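Local coordinates for NADP-dependent 2-hydroxyacid dehydrogenase (PDB 4XCV), which probably reduces 2-oxoacids to the corresponding 2-hydroxyacids, or catalyses the reverse oxidation, with NADP(H) as its cofactor, at residues A[43-48]-A[62-67]; A[106-111]-A[157-162]; A[201-206]-A[235-240]. All blocks are in the same frame, centred on the assembly; numbering follows the deposited sequence.

Contact 1. Residues A[43-48]-A[62-67]; sequences RDFSET and RRAPNL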
# COMPACT_ATOMS: atom_id res chain seq x y z
N ARG A 43 0.27 10.04 -49.09
CA ARG A 43 -1.01 9.38 -48.97
C ARG A 43 -2.15 10.39 -49.03
O ARG A 43 -2.06 11.46 -48.41
CB ARG A 43 -1.05 8.65 -47.63
CG ARG A 43 -2.24 7.76 -47.39
CD ARG A 43 -2.17 6.48 -48.15
NE ARG A 43 -3.28 5.60 -47.82
CZ ARG A 43 -3.21 4.47 -47.10
NH1 ARG A 43 -2.10 4.00 -46.53
NH2 ARG A 43 -4.31 3.77 -46.95
N ASP A 44 -3.22 10.06 -49.74
CA ASP A 44 -4.47 10.84 -49.80
C ASP A 44 -5.28 10.60 -48.52
O ASP A 44 -5.69 9.47 -48.27
CB ASP A 44 -5.25 10.39 -51.04
CG ASP A 44 -6.45 11.21 -51.33
OD1 ASP A 44 -6.86 11.98 -50.46
OD2 ASP A 44 -6.90 11.17 -52.53
N PHE A 45 -5.52 11.65 -47.73
CA PHE A 45 -6.37 11.59 -46.53
C PHE A 45 -7.74 12.23 -46.76
O PHE A 45 -8.42 12.58 -45.77
CB PHE A 45 -5.72 12.29 -45.31
CG PHE A 45 -4.37 11.76 -44.96
CD1 PHE A 45 -4.08 10.43 -45.05
CD2 PHE A 45 -3.38 12.61 -44.51
CE1 PHE A 45 -2.80 9.96 -44.80
CE2 PHE A 45 -2.10 12.14 -44.23
CZ PHE A 45 -1.82 10.80 -44.39
N SER A 46 -8.19 12.36 -47.99
CA SER A 46 -9.48 13.00 -48.21
C SER A 46 -10.66 12.26 -47.56
O SER A 46 -11.63 12.91 -47.19
CB SER A 46 -9.72 13.28 -49.69
OG SER A 46 -9.91 12.10 -50.41
N GLU A 47 -10.60 10.94 -47.43
CA GLU A 47 -11.71 10.19 -46.86
C GLU A 47 -11.56 9.93 -45.37
O GLU A 47 -12.47 9.43 -44.75
CB GLU A 47 -11.90 8.86 -47.58
CG GLU A 47 -12.14 9.02 -49.09
CD GLU A 47 -13.52 9.56 -49.41
OE1 GLU A 47 -14.29 9.84 -48.47
OE2 GLU A 47 -13.83 9.71 -50.61
N THR A 48 -10.41 10.28 -44.80
CA THR A 48 -10.12 9.92 -43.43
C THR A 48 -11.08 10.56 -42.45
O THR A 48 -11.26 11.76 -42.49
CB THR A 48 -8.66 10.32 -43.12
OG1 THR A 48 -7.82 9.80 -44.16
CG2 THR A 48 -8.27 9.79 -41.72
N ARG A 62 -4.33 20.15 -42.46
CA ARG A 62 -4.42 20.54 -43.85
C ARG A 62 -4.51 19.31 -44.76
O ARG A 62 -5.23 19.32 -45.74
CB ARG A 62 -3.25 21.43 -44.22
CG ARG A 62 -3.38 22.82 -43.61
CD ARG A 62 -2.17 23.73 -43.89
NE ARG A 62 -1.31 23.83 -42.70
CZ ARG A 62 0.02 23.68 -42.66
NH1 ARG A 62 0.74 23.47 -43.76
NH2 ARG A 62 0.65 23.78 -41.48
N ARG A 63 -3.79 18.25 -44.42
CA ARG A 63 -3.78 17.02 -45.23
C ARG A 63 -5.04 16.21 -45.07
O ARG A 63 -5.46 15.52 -46.01
CB ARG A 63 -2.56 16.16 -44.86
CG ARG A 63 -1.24 16.76 -45.29
CD ARG A 63 -0.05 15.84 -45.03
NE ARG A 63 -0.13 14.60 -45.81
CZ ARG A 63 0.67 13.55 -45.66
NH1 ARG A 63 1.60 13.55 -44.70
NH2 ARG A 63 0.49 12.45 -46.42
N ALA A 64 -5.63 16.24 -43.87
CA ALA A 64 -6.82 15.48 -43.53
C ALA A 64 -7.93 16.42 -43.09
O ALA A 64 -8.20 16.56 -41.89
CB ALA A 64 -6.50 14.46 -42.43
N PRO A 65 -8.53 17.12 -44.05
CA PRO A 65 -9.46 18.18 -43.65
C PRO A 65 -10.87 17.75 -43.30
O PRO A 65 -11.69 18.61 -42.92
CB PRO A 65 -9.49 19.05 -44.91
CG PRO A 65 -9.31 18.12 -46.02
CD PRO A 65 -8.30 17.11 -45.51
N ASN A 66 -11.16 16.45 -43.44
CA ASN A 66 -12.52 15.95 -43.30
C ASN A 66 -12.66 15.06 -42.09
O ASN A 66 -13.66 14.34 -41.95
CB ASN A 66 -12.93 15.21 -44.55
CG ASN A 66 -12.83 16.11 -45.78
OD1 ASN A 66 -13.19 17.31 -45.69
ND2 ASN A 66 -12.36 15.59 -46.88
N LEU A 67 -11.70 15.15 -41.18
CA LEU A 67 -11.75 14.39 -39.91
C LEU A 67 -13.04 14.70 -39.15
O LEU A 67 -13.49 15.84 -39.08
CB LEU A 67 -10.54 14.70 -39.00
CG LEU A 67 -9.19 14.29 -39.53
CD1 LEU A 67 -8.10 14.85 -38.63
CD2 LEU A 67 -9.09 12.78 -39.69
O HOH W 1 -1.72 14.19 -48.37
O HOH W 2 -9.85 13.91 -43.79
O HOH W 3 -4.74 14.31 -48.38
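F45 lays the CE2 corner of its ring under one face of the R63 guanidinium, 3.4 Å from R63 CZ, with the two planes 31° apart. In R63 the bend at chi3 (63°) turns the guanidinium across toward segment 43-48, over the CE2 rim of the phenyl ring. R63 NE also binds a water that donates to R43 O, and R63 NH2 adds a weak bond to R43 O at 3.4 Å; N40 O is a second partner of NH2. At the base of the ring, F45 CB meets A64 CB at 3.7 Å. A second water ties F45 N to R63 O. Further along, N66 ND2 donates to S46 O at 2.8 Å, nearly straight (171°), on a carbonyl lone pair and within the N66 amide plane. Another water joins N66 N to F45 O and T48 O, linking the type I turns 45-48 and 64-67. T48 CG2 and L67 CD2 lie side by side, 3.7 Å apart. An alanine at F45 would remove the ring, and the R63 guanidinium would probably lose the surface that supports its face. The contact joins the loop after strand 32-34 to the end of helix 60-63, just before strand 69-72; L9 of strand 8-12 and I33 of strand 32-34 pack on F45.

Contact 2. Residues A[106-111]-A[157-162]; sequences WVVMQC and AKLKVM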
# COMPACT_ATOMS: atom_id res chain seq x y z
N TRP A 106 -0.30 2.58 -6.99
CA TRP A 106 0.89 3.41 -6.78
C TRP A 106 0.64 4.45 -5.71
O TRP A 106 1.48 4.64 -4.81
CB TRP A 106 1.33 4.03 -8.10
CG TRP A 106 2.60 4.83 -8.06
CD1 TRP A 106 3.83 4.38 -8.38
CD2 TRP A 106 2.76 6.21 -7.72
NE1 TRP A 106 4.76 5.36 -8.25
CE2 TRP A 106 4.13 6.50 -7.84
CE3 TRP A 106 1.90 7.22 -7.31
CZ2 TRP A 106 4.65 7.77 -7.55
CZ3 TRP A 106 2.41 8.48 -7.02
CH2 TRP A 106 3.76 8.74 -7.17
N VAL A 107 -0.50 5.14 -5.79
CA VAL A 107 -0.78 6.19 -4.83
C VAL A 107 -0.86 5.62 -3.41
O VAL A 107 -0.31 6.19 -2.48
CB VAL A 107 -2.10 6.92 -5.19
CG1 VAL A 107 -2.58 7.83 -4.06
CG2 VAL A 107 -1.96 7.71 -6.48
N VAL A 108 -1.61 4.54 -3.24
CA VAL A 108 -1.76 3.96 -1.90
C VAL A 108 -0.40 3.48 -1.39
O VAL A 108 -0.05 3.71 -0.23
CB VAL A 108 -2.79 2.83 -1.90
CG1 VAL A 108 -2.72 1.99 -0.63
CG2 VAL A 108 -4.17 3.42 -2.12
N MET A 109 0.41 2.83 -2.25
CA MET A 109 1.73 2.37 -1.82
C MET A 109 2.59 3.53 -1.38
O MET A 109 3.23 3.43 -0.34
CB MET A 109 2.42 1.62 -2.98
CG MET A 109 3.72 0.95 -2.56
SD MET A 109 4.49 0.11 -3.96
CE MET A 109 4.92 1.50 -4.93
N GLN A 110 2.60 4.62 -2.14
CA GLN A 110 3.42 5.76 -1.76
C GLN A 110 2.96 6.37 -0.47
O GLN A 110 3.74 6.69 0.41
CB GLN A 110 3.44 6.82 -2.85
CG GLN A 110 4.06 6.32 -4.17
CD GLN A 110 5.53 5.99 -4.11
OE1 GLN A 110 6.28 6.40 -3.27
NE2 GLN A 110 5.94 5.10 -5.06
N CYS A 111 1.65 6.54 -0.30
CA CYS A 111 1.14 7.07 0.97
C CYS A 111 1.47 6.19 2.14
O CYS A 111 1.85 6.70 3.21
CB CYS A 111 -0.39 7.30 0.89
SG CYS A 111 -0.88 8.67 -0.20
N ALA A 157 -11.16 6.68 -2.88
CA ALA A 157 -11.92 5.55 -2.37
C ALA A 157 -11.01 4.55 -1.68
O ALA A 157 -11.33 4.03 -0.57
CB ALA A 157 -12.73 4.89 -3.46
N LYS A 158 -9.87 4.26 -2.30
CA LYS A 158 -8.97 3.22 -1.78
C LYS A 158 -8.17 3.69 -0.58
O LYS A 158 -7.98 2.93 0.39
CB LYS A 158 -8.14 2.65 -2.90
CG LYS A 158 -9.04 1.81 -3.81
CD LYS A 158 -8.42 1.54 -5.12
CE LYS A 158 -9.28 0.58 -5.89
NZ LYS A 158 -8.77 0.45 -7.26
N LEU A 159 -7.76 4.97 -0.61
CA LEU A 159 -7.12 5.54 0.57
C LEU A 159 -8.04 5.52 1.78
O LEU A 159 -7.59 5.27 2.89
CB LEU A 159 -6.68 6.99 0.27
CG LEU A 159 -5.49 7.12 -0.68
CD1 LEU A 159 -5.42 8.55 -1.19
CD2 LEU A 159 -4.19 6.76 0.02
N LYS A 160 -9.31 5.80 1.56
CA LYS A 160 -10.29 5.77 2.66
C LYS A 160 -10.42 4.39 3.24
O LYS A 160 -10.44 4.23 4.45
CB LYS A 160 -11.65 6.27 2.16
CG LYS A 160 -11.76 7.76 2.10
CD LYS A 160 -11.86 8.40 3.47
CE LYS A 160 -13.29 8.27 4.03
NZ LYS A 160 -13.27 8.46 5.50
N VAL A 161 -10.46 3.38 2.39
CA VAL A 161 -10.59 2.00 2.89
C VAL A 161 -9.35 1.63 3.73
O VAL A 161 -9.45 0.97 4.75
CB VAL A 161 -10.75 1.02 1.74
CG1 VAL A 161 -10.48 -0.39 2.20
CG2 VAL A 161 -12.15 1.15 1.12
N MET A 162 -8.16 2.08 3.31
CA MET A 162 -6.98 1.81 4.10
C MET A 162 -6.96 2.52 5.44
O MET A 162 -6.17 2.15 6.29
CB MET A 162 -5.71 2.16 3.28
CG MET A 162 -5.44 1.22 2.11
SD MET A 162 -5.48 -0.54 2.54
CE MET A 162 -4.19 -0.60 3.79
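V107 divides its methyls: CG2 lies in plane at the edge of the W106 indole, which carries Q110 CG over the centre of one face, 3.5 Å above it, while CG1 turns across the contact to L159 CD1 at 4.1 Å. In the Rossmann-type nucleotide-binding domain, this is where helix 100-116 packs on helix 150-162, the helix that follows the glycine-rich turn after strand 142-146. The short axes approach to 9.8 Å at an angle of 39°, and the touching atoms are all carbon or sulfur, from V107, V108, C111, L159 and M162, with the CB of K158 beside them.

L159 makes the middle of the contact, touching V107, V108 and C111. CD1 reaches V107 and CD2 reaches V108 CG2 at 4.0 Å; the L159 and V108 side chains slide past each other in opposite directions. V108 uses both branches. CG2 also rests near K158 CB, and CG1, anti to the backbone N (chi1 166°), meets M162 CG at 3.9 Å, the two side chains crossing at about a right angle. M162 is bent at chi2 and chi3, and its CG, not SD, makes the touch. The K158 chain instead runs out extended, and its NZ forms a salt bridge with D154.

Beneath the pair lies the parallel sheet: V198 packs on V107 and C111, and V166 on L159. V108 and M162 also face the dimer partner, V108 packing on M162 of the second subunit and M162 on its V108; nearby, V161 meets V161 of that subunit. On the same methyl that meets V108, L159 CD2, C111 SG closes to 3.8 Å.

Contact 3. Residues A[201-206]-A[235-240]; sequences LPLTPE and RGKSQI. With NDP (NADPH dihydro-nicotinamide-adenine-dinucleotide phosphate), chain B.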
# COMPACT_ATOMS: atom_id res chain seq x y z
N LEU A 201 -3.53 16.02 -11.23
CA LEU A 201 -4.07 17.09 -12.10
C LEU A 201 -3.56 16.93 -13.55
O LEU A 201 -2.42 16.51 -13.75
CB LEU A 201 -3.62 18.47 -11.60
CG LEU A 201 -4.17 18.91 -10.23
CD1 LEU A 201 -3.47 20.22 -9.81
CD2 LEU A 201 -5.66 19.06 -10.25
N PRO A 202 -4.37 17.33 -14.54
CA PRO A 202 -3.83 17.51 -15.90
C PRO A 202 -2.93 18.71 -15.98
O PRO A 202 -2.94 19.58 -15.07
CB PRO A 202 -5.10 17.76 -16.74
CG PRO A 202 -6.11 18.26 -15.79
CD PRO A 202 -5.71 17.89 -14.38
N LEU A 203 -2.12 18.79 -17.04
CA LEU A 203 -1.30 19.97 -17.34
C LEU A 203 -2.10 20.92 -18.21
O LEU A 203 -2.51 20.58 -19.33
CB LEU A 203 -0.03 19.58 -18.09
CG LEU A 203 0.92 20.78 -18.30
CD1 LEU A 203 1.48 21.30 -17.01
CD2 LEU A 203 2.10 20.39 -19.21
N THR A 204 -2.34 22.10 -17.66
CA THR A 204 -2.95 23.22 -18.37
C THR A 204 -2.12 24.44 -18.03
O THR A 204 -1.31 24.42 -17.11
CB THR A 204 -4.40 23.45 -17.91
OG1 THR A 204 -4.40 23.85 -16.54
CG2 THR A 204 -5.20 22.18 -17.99
N PRO A 205 -2.38 25.56 -18.70
CA PRO A 205 -1.69 26.77 -18.25
C PRO A 205 -1.87 27.05 -16.76
O PRO A 205 -0.89 27.42 -16.08
CB PRO A 205 -2.34 27.86 -19.12
CG PRO A 205 -2.63 27.14 -20.38
CD PRO A 205 -3.15 25.80 -19.94
N GLU A 206 -3.07 26.82 -16.20
CA GLU A 206 -3.31 27.09 -14.80
C GLU A 206 -2.60 26.14 -13.85
O GLU A 206 -2.31 26.50 -12.71
CB GLU A 206 -4.79 26.98 -14.48
CG GLU A 206 -5.68 28.05 -15.01
CD GLU A 206 -7.11 27.64 -14.74
OE1 GLU A 206 -7.83 27.33 -15.73
OE2 GLU A 206 -7.46 27.53 -13.52
N ARG A 235 1.37 15.48 -14.01
CA ARG A 235 2.32 15.91 -15.01
C ARG A 235 3.48 16.62 -14.34
O ARG A 235 3.32 17.40 -13.41
CB ARG A 235 1.63 16.84 -16.02
CG ARG A 235 0.55 16.15 -16.88
CD ARG A 235 1.11 15.24 -17.95
NE ARG A 235 1.94 16.00 -18.87
CZ ARG A 235 1.51 16.66 -19.94
NH1 ARG A 235 0.23 16.63 -20.32
NH2 ARG A 235 2.39 17.35 -20.65
N GLY A 236 4.68 16.34 -14.87
CA GLY A 236 5.89 16.88 -14.31
C GLY A 236 6.00 18.40 -14.41
O GLY A 236 6.52 19.06 -13.51
N LYS A 237 5.48 18.98 -15.49
CA LYS A 237 5.56 20.44 -15.66
C LYS A 237 4.63 21.18 -14.70
O LYS A 237 4.74 22.40 -14.62
CB LYS A 237 5.36 20.86 -17.09
CG LYS A 237 6.53 20.48 -17.97
CD LYS A 237 6.28 20.77 -19.44
CE LYS A 237 7.50 20.35 -20.29
NZ LYS A 237 7.65 18.86 -20.32
N SER A 238 3.81 20.47 -13.92
CA SER A 238 3.05 21.10 -12.86
C SER A 238 3.91 21.45 -11.65
O SER A 238 3.44 22.20 -10.79
CB SER A 238 1.87 20.24 -12.42
OG SER A 238 0.92 20.18 -13.48
N GLN A 239 5.09 20.87 -11.52
CA GLN A 239 5.94 21.12 -10.33
C GLN A 239 7.18 21.91 -10.69
O GLN A 239 7.67 21.92 -11.82
CB GLN A 239 6.32 19.82 -9.63
CG GLN A 239 7.34 19.01 -10.38
CD GLN A 239 7.27 17.51 -10.17
OE1 GLN A 239 6.27 16.99 -9.68
NE2 GLN A 239 8.30 16.79 -10.62
N ILE A 240 7.73 22.56 -9.66
CA ILE A 240 9.02 23.22 -9.76
C ILE A 240 10.01 22.40 -8.94
O ILE A 240 10.04 22.46 -7.71
CB ILE A 240 8.94 24.68 -9.24
CG1 ILE A 240 7.87 25.49 -9.97
CG2 ILE A 240 10.32 25.35 -9.32
CD1 ILE A 240 8.11 25.69 -11.45
PA NDP B . -9.72 13.98 -15.35
O1A NDP B . -10.72 12.88 -15.20
O2A NDP B . -9.81 14.96 -16.51
O5B NDP B . -9.72 14.79 -13.97
C5B NDP B . -8.96 16.00 -13.87
C4B NDP B . -9.22 16.58 -12.50
O4B NDP B . -8.37 17.71 -12.34
C3B NDP B . -10.65 17.04 -12.34
O3B NDP B . -11.11 16.78 -10.99
C2B NDP B . -10.51 18.52 -12.59
O2B NDP B . -11.51 19.35 -11.94
C1B NDP B . -9.15 18.79 -11.94
N9A NDP B . -8.54 20.05 -12.38
C8A NDP B . -8.20 20.34 -13.66
N7A NDP B . -7.76 21.63 -13.72
C5A NDP B . -7.88 22.14 -12.45
C6A NDP B . -7.67 23.40 -11.90
N6A NDP B . -7.17 24.40 -12.62
N1A NDP B . -7.92 23.56 -10.59
C2A NDP B . -8.40 22.54 -9.85
N3A NDP B . -8.64 21.31 -10.31
C4A NDP B . -8.36 21.15 -11.62
O3 NDP B . -8.23 13.37 -15.40
PN NDP B . -7.69 11.96 -14.84
O1N NDP B . -8.09 11.87 -13.41
O2N NDP B . -8.10 10.86 -15.70
O5D NDP B . -6.13 12.16 -15.03
C5D NDP B . -5.45 13.26 -14.42
C4D NDP B . -4.09 13.39 -15.12
O4D NDP B . -3.25 12.31 -14.75
C3D NDP B . -4.13 13.32 -16.62
O3D NDP B . -4.46 14.59 -17.20
C2D NDP B . -2.73 12.85 -16.99
O2D NDP B . -1.90 14.00 -17.29
C1D NDP B . -2.20 12.23 -15.73
N1N NDP B . -1.83 10.81 -15.81
C2N NDP B . -0.59 10.39 -15.40
C3N NDP B . -0.19 9.11 -15.56
C7N NDP B . 1.09 8.63 -15.09
O7N NDP B . 1.51 7.57 -15.60
N7N NDP B . 1.80 9.23 -14.16
C4N NDP B . -1.12 8.11 -16.12
C5N NDP B . -2.41 8.67 -16.49
C6N NDP B . -2.75 9.93 -16.38
P2B NDP B . -13.07 19.14 -12.30
O1X NDP B . -13.77 20.31 -11.68
O2X NDP B . -13.15 19.12 -13.82
O3X NDP B . -13.46 17.82 -11.76
O HOH W 4 -0.18 17.69 -12.87
O HOH W 5 -2.26 16.42 -18.77
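L201 opens the segment with CD2 against the adenosine ribose of NADPH, 3.7 Å from NDP O4B, while its carbonyl O passes through a water to R235 N and S238 OG, which also hydrogen-bonds T207 O. Both segments are loops at the C-terminal ends of neighbouring parallel strands, 196-199 and 229-232, the place where a Rossmann-type fold holds its dinucleotide. P202 lays its ring against the cofactor: CA lies 3.3 Å from NDP O3D, and CG and CD line the adenosine side near C8A. L203 directs CG, anti to the backbone N (chi1 -175°), at the other loop, where CD1 touches K237 CB at 3.9 Å and S238 OG at 3.7 Å. CD2 lies over one face of the R235 guanidinium in one of its two modelled conformers, 3.4 Å from R235 NH2. T204 turns away, its N and P202 O both bonded to the T207 hydroxyl. E206 ends the segment, OE2 3.3 Å from adenine N6A. Between the loops a second water accepts from L203 N and, in that R235 conformer, from R235 NH1, each at 2.9 Å, and also hydrogen-bonds NDP O2D on the nicotinamide ribose.

In the fold
The three contacts follow one another along the chain without overlap. Contact 1 lies in the five-stranded parallel domain, about 31 Å from the chain centre, with its nearest atoms about 20 Å from those of contact 3. Contacts 2 and 3 share the seven-stranded nucleotide-binding domain; their centres are about 22 Å apart and their nearest atoms about 9 Å. Contact 3 lines the NADPH pocket directly, whereas contact 2 stands back from it, the V107 side chain about 9 Å from the cofactor, and belongs to the subunit interface. Contacts 1 and 2 fall on opposite sides of the chain's centre, 46 Å apart centre to centre.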